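Local coordinates for protein 3-oxo-tetronate kinase (Cupriavidus necator, PDB 5DMH) that catalyses the ATP-dependent phosphorylation of 3-oxo-tetronate to 3-oxo-tetronate 4-phosphate in carbohydrate metabolism, as a member of the four-carbon acid sugar kinase family, at residues T42-L47 / V80-S85; D46-L51 / T58-G63; R189-Q194 / M228-A233. All blocks are in the same frame, centred on the assembly; numbering follows the deposited sequence.

Interaction 1: residues T42-L47 / V80-S85; sequences TGATDL and VVALKS
Helix 42-47 and strand 80-82 run almost antiparallel, their N-to-C directions 165° apart and their axes 8.0 Å from each other at closest approach, with A44 lying over A82 at a CA-CA separation of 5.5 Å. Two alanines meet at this point of closest backbone approach, which keeps side-chain bulk small there. The CB of A44 sits against two strand residues, meeting A82 CB at 3.7 Å and V80 CG1 at the same distance. V80 spreads its two methyls along the helix: CG1 is anti to the backbone N (chi1 178°) and lies under A44, whereas CG2, anti to the carbonyl carbon, turns to L47. There L47 CD2 stands 4.2 Å from V80 CG2, the two side chains crossing obliquely in a looser contact one helical turn beyond A44. This is the layering of an alpha/beta domain, here the sugar-binding N-terminal domain, in which helix 41-53 packs on parallel strands; C36 and A38 of strand 34-38 and Q60 of strand 58-62 continue the surface on which the helix lies. V81, pointing the other way, packs on helix 90-106, so the strand is covered on its second face too. Within the helix, the carbonyl O of T42 accepts D46 N and also T45 OG1, the latter at 2.9 Å in the carbonyl plane, on a lone pair. Past the strand end, K84 NZ forms salt bridges with E370 and E394, both inferred to bind ATP, tying this end of the strand to the nucleotide-binding domain.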
loop_
_atom_site.group_PDB
_atom_site.type_symbol
_atom_site.label_atom_id
_atom_site.label_comp_id
_atom_site.label_asym_id
_atom_site.label_seq_id
_atom_site.Cartn_x
_atom_site.Cartn_y
_atom_site.Cartn_z
ATOM N N THR A 42 0.989 3.172 -2.327
ATOM C CA THR A 42 0.873 2.030 -3.231
ATOM C C THR A 42 -0.205 1.053 -2.698
ATOM O O THR A 42 -1.017 0.541 -3.461
ATOM C CB THR A 42 2.175 1.263 -3.370
ATOM O OG1 THR A 42 2.569 0.776 -2.096
ATOM C CG2 THR A 42 3.295 2.127 -3.964
ATOM N N GLY A 43 -0.215 0.864 -1.380
ATOM C CA GLY A 43 -1.214 0.033 -0.718
ATOM C C GLY A 43 -2.648 0.516 -0.898
ATOM O O GLY A 43 -3.566 -0.287 -1.082
ATOM N N ALA A 44 -2.852 1.829 -0.866
ATOM C CA ALA A 44 -4.139 2.395 -1.213
ATOM C C ALA A 44 -4.592 1.950 -2.625
ATOM O O ALA A 44 -5.757 1.560 -2.817
ATOM C CB ALA A 44 -4.074 3.916 -1.126
ATOM N N THR A 45 -3.700 2.027 -3.628
ATOM C CA THR A 45 -4.095 1.632 -4.983
ATOM C C THR A 45 -4.364 0.122 -5.082
ATOM O O THR A 45 -5.264 -0.296 -5.812
ATOM C CB THR A 45 -3.080 2.066 -6.105
ATOM O OG1 THR A 45 -1.948 1.193 -6.128
ATOM C CG2 THR A 45 -2.644 3.528 -5.973
ATOM N N ASP A 46 -3.580 -0.666 -4.361
ATOM C CA ASP A 46 -3.711 -2.130 -4.278
ATOM C C ASP A 46 -5.097 -2.473 -3.756
ATOM O O ASP A 46 -5.867 -3.156 -4.415
ATOM C CB ASP A 46 -2.599 -2.654 -3.356
ATOM C CG ASP A 46 -2.649 -4.156 -3.098
ATOM O OD1 ASP A 46 -3.408 -4.900 -3.761
ATOM O OD2 ASP A 46 -1.882 -4.598 -2.204
ATOM N N LEU A 47 -5.433 -1.960 -2.577
ATOM C CA LEU A 47 -6.787 -2.119 -2.037
ATOM C C LEU A 47 -7.900 -1.633 -2.978
ATOM O O LEU A 47 -8.860 -2.357 -3.228
ATOM C CB LEU A 47 -6.879 -1.396 -0.700
ATOM C CG LEU A 47 -8.274 -1.371 -0.067
ATOM C CD1 LEU A 47 -8.788 -2.784 0.148
ATOM C CD2 LEU A 47 -8.226 -0.605 1.216
ATOM N N VAL A 80 -11.051 5.223 -0.313
ATOM C CA VAL A 80 -9.749 4.820 0.214
ATOM C C VAL A 80 -8.880 6.047 0.454
ATOM O O VAL A 80 -8.463 6.713 -0.493
ATOM C CB VAL A 80 -8.974 3.868 -0.743
ATOM C CG1 VAL A 80 -7.594 3.518 -0.141
ATOM C CG2 VAL A 80 -9.765 2.571 -0.999
ATOM N N VAL A 81 -8.622 6.337 1.724
ATOM C CA VAL A 81 -7.748 7.437 2.099
ATOM C C VAL A 81 -6.285 6.980 2.178
ATOM O O VAL A 81 -5.912 6.155 3.008
ATOM C CB VAL A 81 -8.195 8.072 3.450
ATOM C CG1 VAL A 81 -7.237 9.199 3.854
ATOM C CG2 VAL A 81 -9.634 8.557 3.370
ATOM N N ALA A 82 -5.447 7.536 1.302
ATOM C CA ALA A 82 -4.031 7.271 1.301
ATOM C C ALA A 82 -3.268 8.169 2.288
ATOM O O ALA A 82 -3.315 9.404 2.197
ATOM C CB ALA A 82 -3.496 7.476 -0.105
ATOM N N LEU A 83 -2.607 7.546 3.245
ATOM C CA LEU A 83 -1.712 8.223 4.177
ATOM C C LEU A 83 -0.261 7.782 3.941
ATOM O O LEU A 83 -0.029 6.686 3.431
ATOM C CB LEU A 83 -2.073 7.897 5.627
ATOM C CG LEU A 83 -3.498 8.185 6.081
ATOM C CD1 LEU A 83 -3.694 7.819 7.557
ATOM C CD2 LEU A 83 -3.883 9.652 5.804
ATOM N N LYS A 84 0.708 8.609 4.360
ATOM C CA LYS A 84 2.116 8.229 4.340
ATOM C C LYS A 84 2.519 7.996 5.789
ATOM O O LYS A 84 3.292 8.754 6.376
ATOM C CB LYS A 84 2.976 9.336 3.678
ATOM C CG LYS A 84 4.398 8.913 3.346
ATOM C CD LYS A 84 5.252 10.074 2.785
ATOM C CE LYS A 84 6.609 9.617 2.336
ATOM N NZ LYS A 84 7.492 9.134 3.435
ATOM N N SER A 85 1.948 6.955 6.404
ATOM C CA SER A 85 1.954 6.842 7.864
ATOM C C SER A 85 2.589 5.541 8.350
ATOM O O SER A 85 2.537 5.214 9.540
ATOM C CB SER A 85 0.525 6.875 8.375
ATOM O OG SER A 85 -0.225 5.849 7.735
#

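Interaction 2: residues D46-L51 / T58-G63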
loop_
_atom_site.group_PDB
_atom_site.type_symbol
_atom_site.label_atom_id
_atom_site.label_comp_id
_atom_site.label_asym_id
_atom_site.label_seq_id
_atom_site.Cartn_x
_atom_site.Cartn_y
_atom_site.Cartn_z
ATOM N N ASP A 46 -3.580 -0.666 -4.361
ATOM C CA ASP A 46 -3.711 -2.130 -4.278
ATOM C C ASP A 46 -5.097 -2.473 -3.756
ATOM O O ASP A 46 -5.867 -3.156 -4.415
ATOM C CB ASP A 46 -2.599 -2.654 -3.356
ATOM C CG ASP A 46 -2.649 -4.156 -3.098
ATOM O OD1 ASP A 46 -3.408 -4.900 -3.761
ATOM O OD2 ASP A 46 -1.882 -4.598 -2.204
ATOM N N LEU A 47 -5.433 -1.960 -2.577
ATOM C CA LEU A 47 -6.787 -2.119 -2.037
ATOM C C LEU A 47 -7.900 -1.633 -2.978
ATOM O O LEU A 47 -8.860 -2.357 -3.228
ATOM C CB LEU A 47 -6.879 -1.396 -0.700
ATOM C CG LEU A 47 -8.274 -1.371 -0.067
ATOM C CD1 LEU A 47 -8.788 -2.784 0.148
ATOM C CD2 LEU A 47 -8.226 -0.605 1.216
ATOM N N ALA A 48 -7.789 -0.417 -3.511
ATOM C CA ALA A 48 -8.810 0.089 -4.389
ATOM C C ALA A 48 -8.954 -0.823 -5.616
ATOM O O ALA A 48 -10.051 -1.070 -6.073
ATOM C CB ALA A 48 -8.537 1.533 -4.801
ATOM N N ASN A 49 -7.847 -1.329 -6.129
ATOM C CA ASN A 49 -7.908 -2.262 -7.258
ATOM C C ASN A 49 -8.774 -3.488 -6.935
ATOM O O ASN A 49 -9.630 -3.887 -7.723
ATOM C CB ASN A 49 -6.485 -2.693 -7.628
ATOM C CG ASN A 49 -6.437 -3.691 -8.786
ATOM O OD1 ASN A 49 -6.877 -3.413 -9.906
ATOM N ND2 ASN A 49 -5.904 -4.870 -8.501
ATOM N N THR A 50 -8.515 -4.093 -5.783
ATOM C CA THR A 50 -9.286 -5.238 -5.333
ATOM C C THR A 50 -10.754 -4.912 -5.156
ATOM O O THR A 50 -11.619 -5.695 -5.567
ATOM C CB THR A 50 -8.692 -5.840 -4.036
ATOM O OG1 THR A 50 -7.501 -6.556 -4.397
ATOM C CG2 THR A 50 -9.688 -6.807 -3.398
ATOM N N LEU A 51 -11.056 -3.749 -4.585
ATOM C CA LEU A 51 -12.453 -3.351 -4.442
ATOM C C LEU A 51 -13.148 -3.122 -5.792
ATOM O O LEU A 51 -14.267 -3.596 -5.998
ATOM C CB LEU A 51 -12.556 -2.107 -3.566
ATOM C CG LEU A 51 -12.187 -2.369 -2.112
ATOM C CD1 LEU A 51 -12.049 -1.033 -1.392
ATOM C CD2 LEU A 51 -13.210 -3.250 -1.446
ATOM N N THR A 58 -14.870 2.866 -6.527
ATOM C CA THR A 58 -13.954 3.323 -5.498
ATOM C C THR A 58 -13.250 4.592 -5.906
ATOM O O THR A 58 -12.852 4.726 -7.049
ATOM C CB THR A 58 -12.912 2.243 -5.196
ATOM O OG1 THR A 58 -13.570 1.061 -4.734
ATOM C CG2 THR A 58 -11.916 2.697 -4.117
ATOM N N VAL A 59 -13.128 5.530 -4.965
ATOM C CA VAL A 59 -12.297 6.712 -5.155
ATOM C C VAL A 59 -11.176 6.732 -4.112
ATOM O O VAL A 59 -11.404 6.485 -2.926
ATOM C CB VAL A 59 -13.125 8.010 -5.072
ATOM C CG1 VAL A 59 -12.203 9.235 -4.968
ATOM C CG2 VAL A 59 -14.055 8.129 -6.289
ATOM N N GLN A 60 -9.952 6.971 -4.574
ATOM C CA GLN A 60 -8.809 7.101 -3.680
ATOM C C GLN A 60 -8.508 8.581 -3.500
ATOM O O GLN A 60 -8.373 9.311 -4.483
ATOM C CB GLN A 60 -7.575 6.394 -4.240
ATOM C CG GLN A 60 -6.322 6.714 -3.472
ATOM C CD GLN A 60 -5.190 5.795 -3.822
ATOM O OE1 GLN A 60 -5.414 4.671 -4.272
ATOM N NE2 GLN A 60 -3.963 6.254 -3.617
ATOM N N THR A 61 -8.426 9.025 -2.248
ATOM C CA THR A 61 -8.067 10.399 -1.954
ATOM C C THR A 61 -6.667 10.426 -1.382
ATOM O O THR A 61 -6.230 9.482 -0.738
ATOM C CB THR A 61 -9.038 11.058 -0.936
ATOM O OG1 THR A 61 -8.936 10.396 0.327
ATOM C CG2 THR A 61 -10.467 11.024 -1.444
ATOM N N ILE A 62 -5.949 11.503 -1.652
ATOM C CA ILE A 62 -4.628 11.685 -1.104
ATOM C C ILE A 62 -4.838 12.511 0.143
ATOM O O ILE A 62 -5.141 13.692 0.063
ATOM C CB ILE A 62 -3.688 12.393 -2.108
ATOM C CG1 ILE A 62 -3.617 11.616 -3.408
ATOM C CG2 ILE A 62 -2.302 12.520 -1.520
ATOM C CD1 ILE A 62 -3.235 10.140 -3.235
ATOM N N GLY A 63 -4.769 11.856 1.302
ATOM C CA GLY A 63 -5.197 12.478 2.537
ATOM C C GLY A 63 -6.646 12.878 2.434
ATOM O O GLY A 63 -7.436 12.268 1.680
#
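A48 lies opposite T58, CA to CA 6.2 Å, on helix 46-51 and strand 58-62, whose directions differ by 170° and whose axes come within 8.7 Å. T58 makes the two nearest contacts, using both of its branches. Its methyl CG2, anti to the backbone N, rests on A48, with CG2 to A48 CB at 3.6 Å. The hydroxyl branch lies beside the next turn, where T58 OG1 comes within 3.5 Å of L51 CB, a van der Waals contact with a carbon; the polar partner of the hydroxyl is the carbonyl O of M56, in the turn leading into the strand. Q60 reaches the helix through its extended side chain, chi1 170° and chi2 167°, whose OE1 approaches A48 CB at a marginal 4.5 Å. The contact is a helix packed on a strand in the alpha/beta sugar-binding N-terminal domain. Helix 41-53 and strand 58-62 are consecutive elements joined by a short turn. Strand 58-62 is flanked by strand 78-82, whose backbone hydrogen-bonds to V59 and T61, and by strand 407-415, where L408 makes a backbone hydrogen bond with Q60, while L51 also leans on strand 34-38.

Interaction 3: residues R189-Q194 / M228-A233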
loop_
_atom_site.group_PDB
_atom_site.type_symbol
_atom_site.label_atom_id
_atom_site.label_comp_id
_atom_site.label_asym_id
_atom_site.label_seq_id
_atom_site.Cartn_x
_atom_site.Cartn_y
_atom_site.Cartn_z
ATOM N N ARG A 189 3.243 -12.704 17.827
ATOM C CA ARG A 189 4.310 -12.135 18.659
ATOM C C ARG A 189 4.684 -10.714 18.181
ATOM O O ARG A 189 4.798 -9.796 18.984
ATOM C CB ARG A 189 5.513 -13.077 18.620
ATOM C CG ARG A 189 6.705 -12.719 19.480
ATOM C CD ARG A 189 7.613 -13.948 19.640
ATOM N NE ARG A 189 8.092 -14.446 18.351
ATOM C CZ ARG A 189 8.543 -15.685 18.120
ATOM N NH1 ARG A 189 8.583 -16.591 19.089
ATOM N NH2 ARG A 189 8.964 -16.024 16.912
ATOM N N VAL A 190 4.829 -10.542 16.877
ATOM C CA VAL A 190 5.172 -9.239 16.304
ATOM C C VAL A 190 4.100 -8.195 16.648
ATOM O O VAL A 190 4.408 -7.115 17.121
ATOM C CB VAL A 190 5.360 -9.344 14.770
ATOM C CG1 VAL A 190 5.476 -7.962 14.113
ATOM C CG2 VAL A 190 6.579 -10.201 14.437
ATOM N N LEU A 191 2.835 -8.524 16.416
ATOM C CA LEU A 191 1.766 -7.577 16.669
ATOM C C LEU A 191 1.627 -7.292 18.169
ATOM O O LEU A 191 1.401 -6.129 18.577
ATOM C CB LEU A 191 0.438 -8.097 16.096
ATOM C CG LEU A 191 -0.783 -7.163 16.187
ATOM C CD1 LEU A 191 -0.474 -5.746 15.679
ATOM C CD2 LEU A 191 -1.935 -7.764 15.418
ATOM N N GLN A 192 1.749 -8.328 18.989
ATOM C CA GLN A 192 1.638 -8.150 20.445
ATOM C C GLN A 192 2.666 -7.126 20.934
ATOM O O GLN A 192 2.379 -6.309 21.802
ATOM C CB GLN A 192 1.795 -9.483 21.202
ATOM C CG GLN A 192 1.513 -9.382 22.707
ATOM C CD GLN A 192 0.128 -8.884 23.016
ATOM O OE1 GLN A 192 -0.820 -9.666 23.106
ATOM N NE2 GLN A 192 -0.011 -7.567 23.159
ATOM N N ARG A 193 3.847 -7.111 20.316
ATOM C CA ARG A 193 4.912 -6.219 20.797
ATOM C C ARG A 193 4.604 -4.748 20.597
ATOM O O ARG A 193 5.132 -3.880 21.315
ATOM C CB ARG A 193 6.240 -6.568 20.149
ATOM C CG ARG A 193 6.921 -7.723 20.813
ATOM C CD ARG A 193 8.388 -7.766 20.461
ATOM N NE ARG A 193 8.581 -8.372 19.162
ATOM C CZ ARG A 193 8.964 -9.631 18.948
ATOM N NH1 ARG A 193 9.225 -10.450 19.961
ATOM N NH2 ARG A 193 9.104 -10.066 17.691
ATOM N N GLN A 194 3.736 -4.464 19.645
ATOM C CA GLN A 194 3.365 -3.101 19.340
ATOM C C GLN A 194 1.906 -2.806 19.743
ATOM O O GLN A 194 1.307 -1.830 19.283
ATOM C CB GLN A 194 3.613 -2.810 17.865
ATOM C CG GLN A 194 2.894 -3.701 16.903
ATOM C CD GLN A 194 3.217 -3.373 15.457
ATOM O OE1 GLN A 194 2.751 -2.390 14.925
ATOM N NE2 GLN A 194 3.989 -4.243 14.805
HETATM N N MSE A 228 -7.529 -8.248 19.307
HETATM C CA MSE A 228 -7.140 -8.328 17.914
HETATM C C MSE A 228 -6.563 -9.718 17.635
HETATM O O MSE A 228 -5.711 -10.197 18.377
HETATM C CB MSE A 228 -6.097 -7.243 17.579
HETATM C CG MSE A 228 -5.616 -7.272 16.172
HETATM SE SE MSE A 228 -5.057 -5.414 15.664
HETATM C CE MSE A 228 -4.384 -4.818 17.315
ATOM N N ALA A 229 -7.033 -10.351 16.576
ATOM C CA ALA A 229 -6.552 -11.687 16.219
ATOM C C ALA A 229 -5.908 -11.684 14.852
ATOM O O ALA A 229 -6.521 -11.234 13.872
ATOM C CB ALA A 229 -7.700 -12.689 16.220
ATOM N N ILE A 230 -4.685 -12.197 14.793
ATOM C CA ILE A 230 -4.078 -12.561 13.522
ATOM C C ILE A 230 -5.007 -13.606 12.908
ATOM O O ILE A 230 -5.423 -14.512 13.601
ATOM C CB ILE A 230 -2.693 -13.168 13.730
ATOM C CG1 ILE A 230 -1.717 -12.158 14.360
ATOM C CG2 ILE A 230 -2.135 -13.701 12.412
ATOM C CD1 ILE A 230 -1.506 -10.901 13.555
ATOM N N ALA A 231 -5.389 -13.456 11.643
ATOM C CA ALA A 231 -6.217 -14.477 10.982
ATOM C C ALA A 231 -5.418 -15.260 9.953
ATOM O O ALA A 231 -4.862 -14.676 9.011
ATOM C CB ALA A 231 -7.427 -13.851 10.323
ATOM N N ASP A 232 -5.386 -16.581 10.132
ATOM C CA ASP A 232 -4.779 -17.468 9.153
ATOM C C ASP A 232 -5.555 -17.439 7.819
ATOM O O ASP A 232 -6.777 -17.285 7.764
ATOM C CB ASP A 232 -4.700 -18.929 9.666
ATOM C CG ASP A 232 -3.609 -19.176 10.705
ATOM O OD1 ASP A 232 -2.735 -18.295 10.935
ATOM O OD2 ASP A 232 -3.639 -20.292 11.308
ATOM N N ALA A 233 -4.833 -17.637 6.722
ATOM C CA ALA A 233 -5.463 -17.751 5.422
ATOM C C ALA A 233 -4.451 -18.403 4.501
ATOM O O ALA A 233 -3.353 -17.863 4.293
ATOM C CB ALA A 233 -5.869 -16.399 4.876
#
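L191 packs against M228 and I230 where the short helix 187-193 covers strand 228-231, a helix-on-strand contact of the alpha/beta sugar-binding N-terminal domain. The apolar part rests on one methyl. In L191, CG is anti to the backbone N (chi1 -176°), and CD2 meets two residues of the same strand face: I230 CD1 at 3.7 Å and M228 CG at 3.8 Å. The leucine crosses M228, a selenomethionine, at about a right angle, but slides past I230 in the opposite direction. I128 of helix 128-139 and A146 of strand 144-147 also touch L191, helping to enclose it. Polar bonds of the two segments are made to other parts of the chain. Backbone hydrogen bonds from M228 and I230 to strand 199-202, and from A229 to strand 144-147, hold the strand between two neighbours. On the helix, R189 and R193 both form salt bridges with D184. Back at the apolar centre, the selenium of the selenomethionine joins its CG in touching the same leucine methyl: M228 SE lies 3.9 Å from L191 CD2.

How the interactions relate
All three contacts set a helix on a strand within the sugar-binding N-terminal domain. Interactions 1 and 2 use successive parts of helix 41-53, sharing D46 and L47, and their centres are 7 Å apart. Their strands, 58-62 and 78-82, follow each other in the chain and are hydrogen-bonded neighbours, so the helix spans the seam between them. Interaction 3 comes later in the sequence, about 21 Å from interaction 1 and 25 Å from interaction 2 between centres, with no direct touch. The first two thus lie on the side where this domain adjoins strand 407-415 and residues inferred to bind ATP, whereas the third covers strand 228-231, away from the annotated sites.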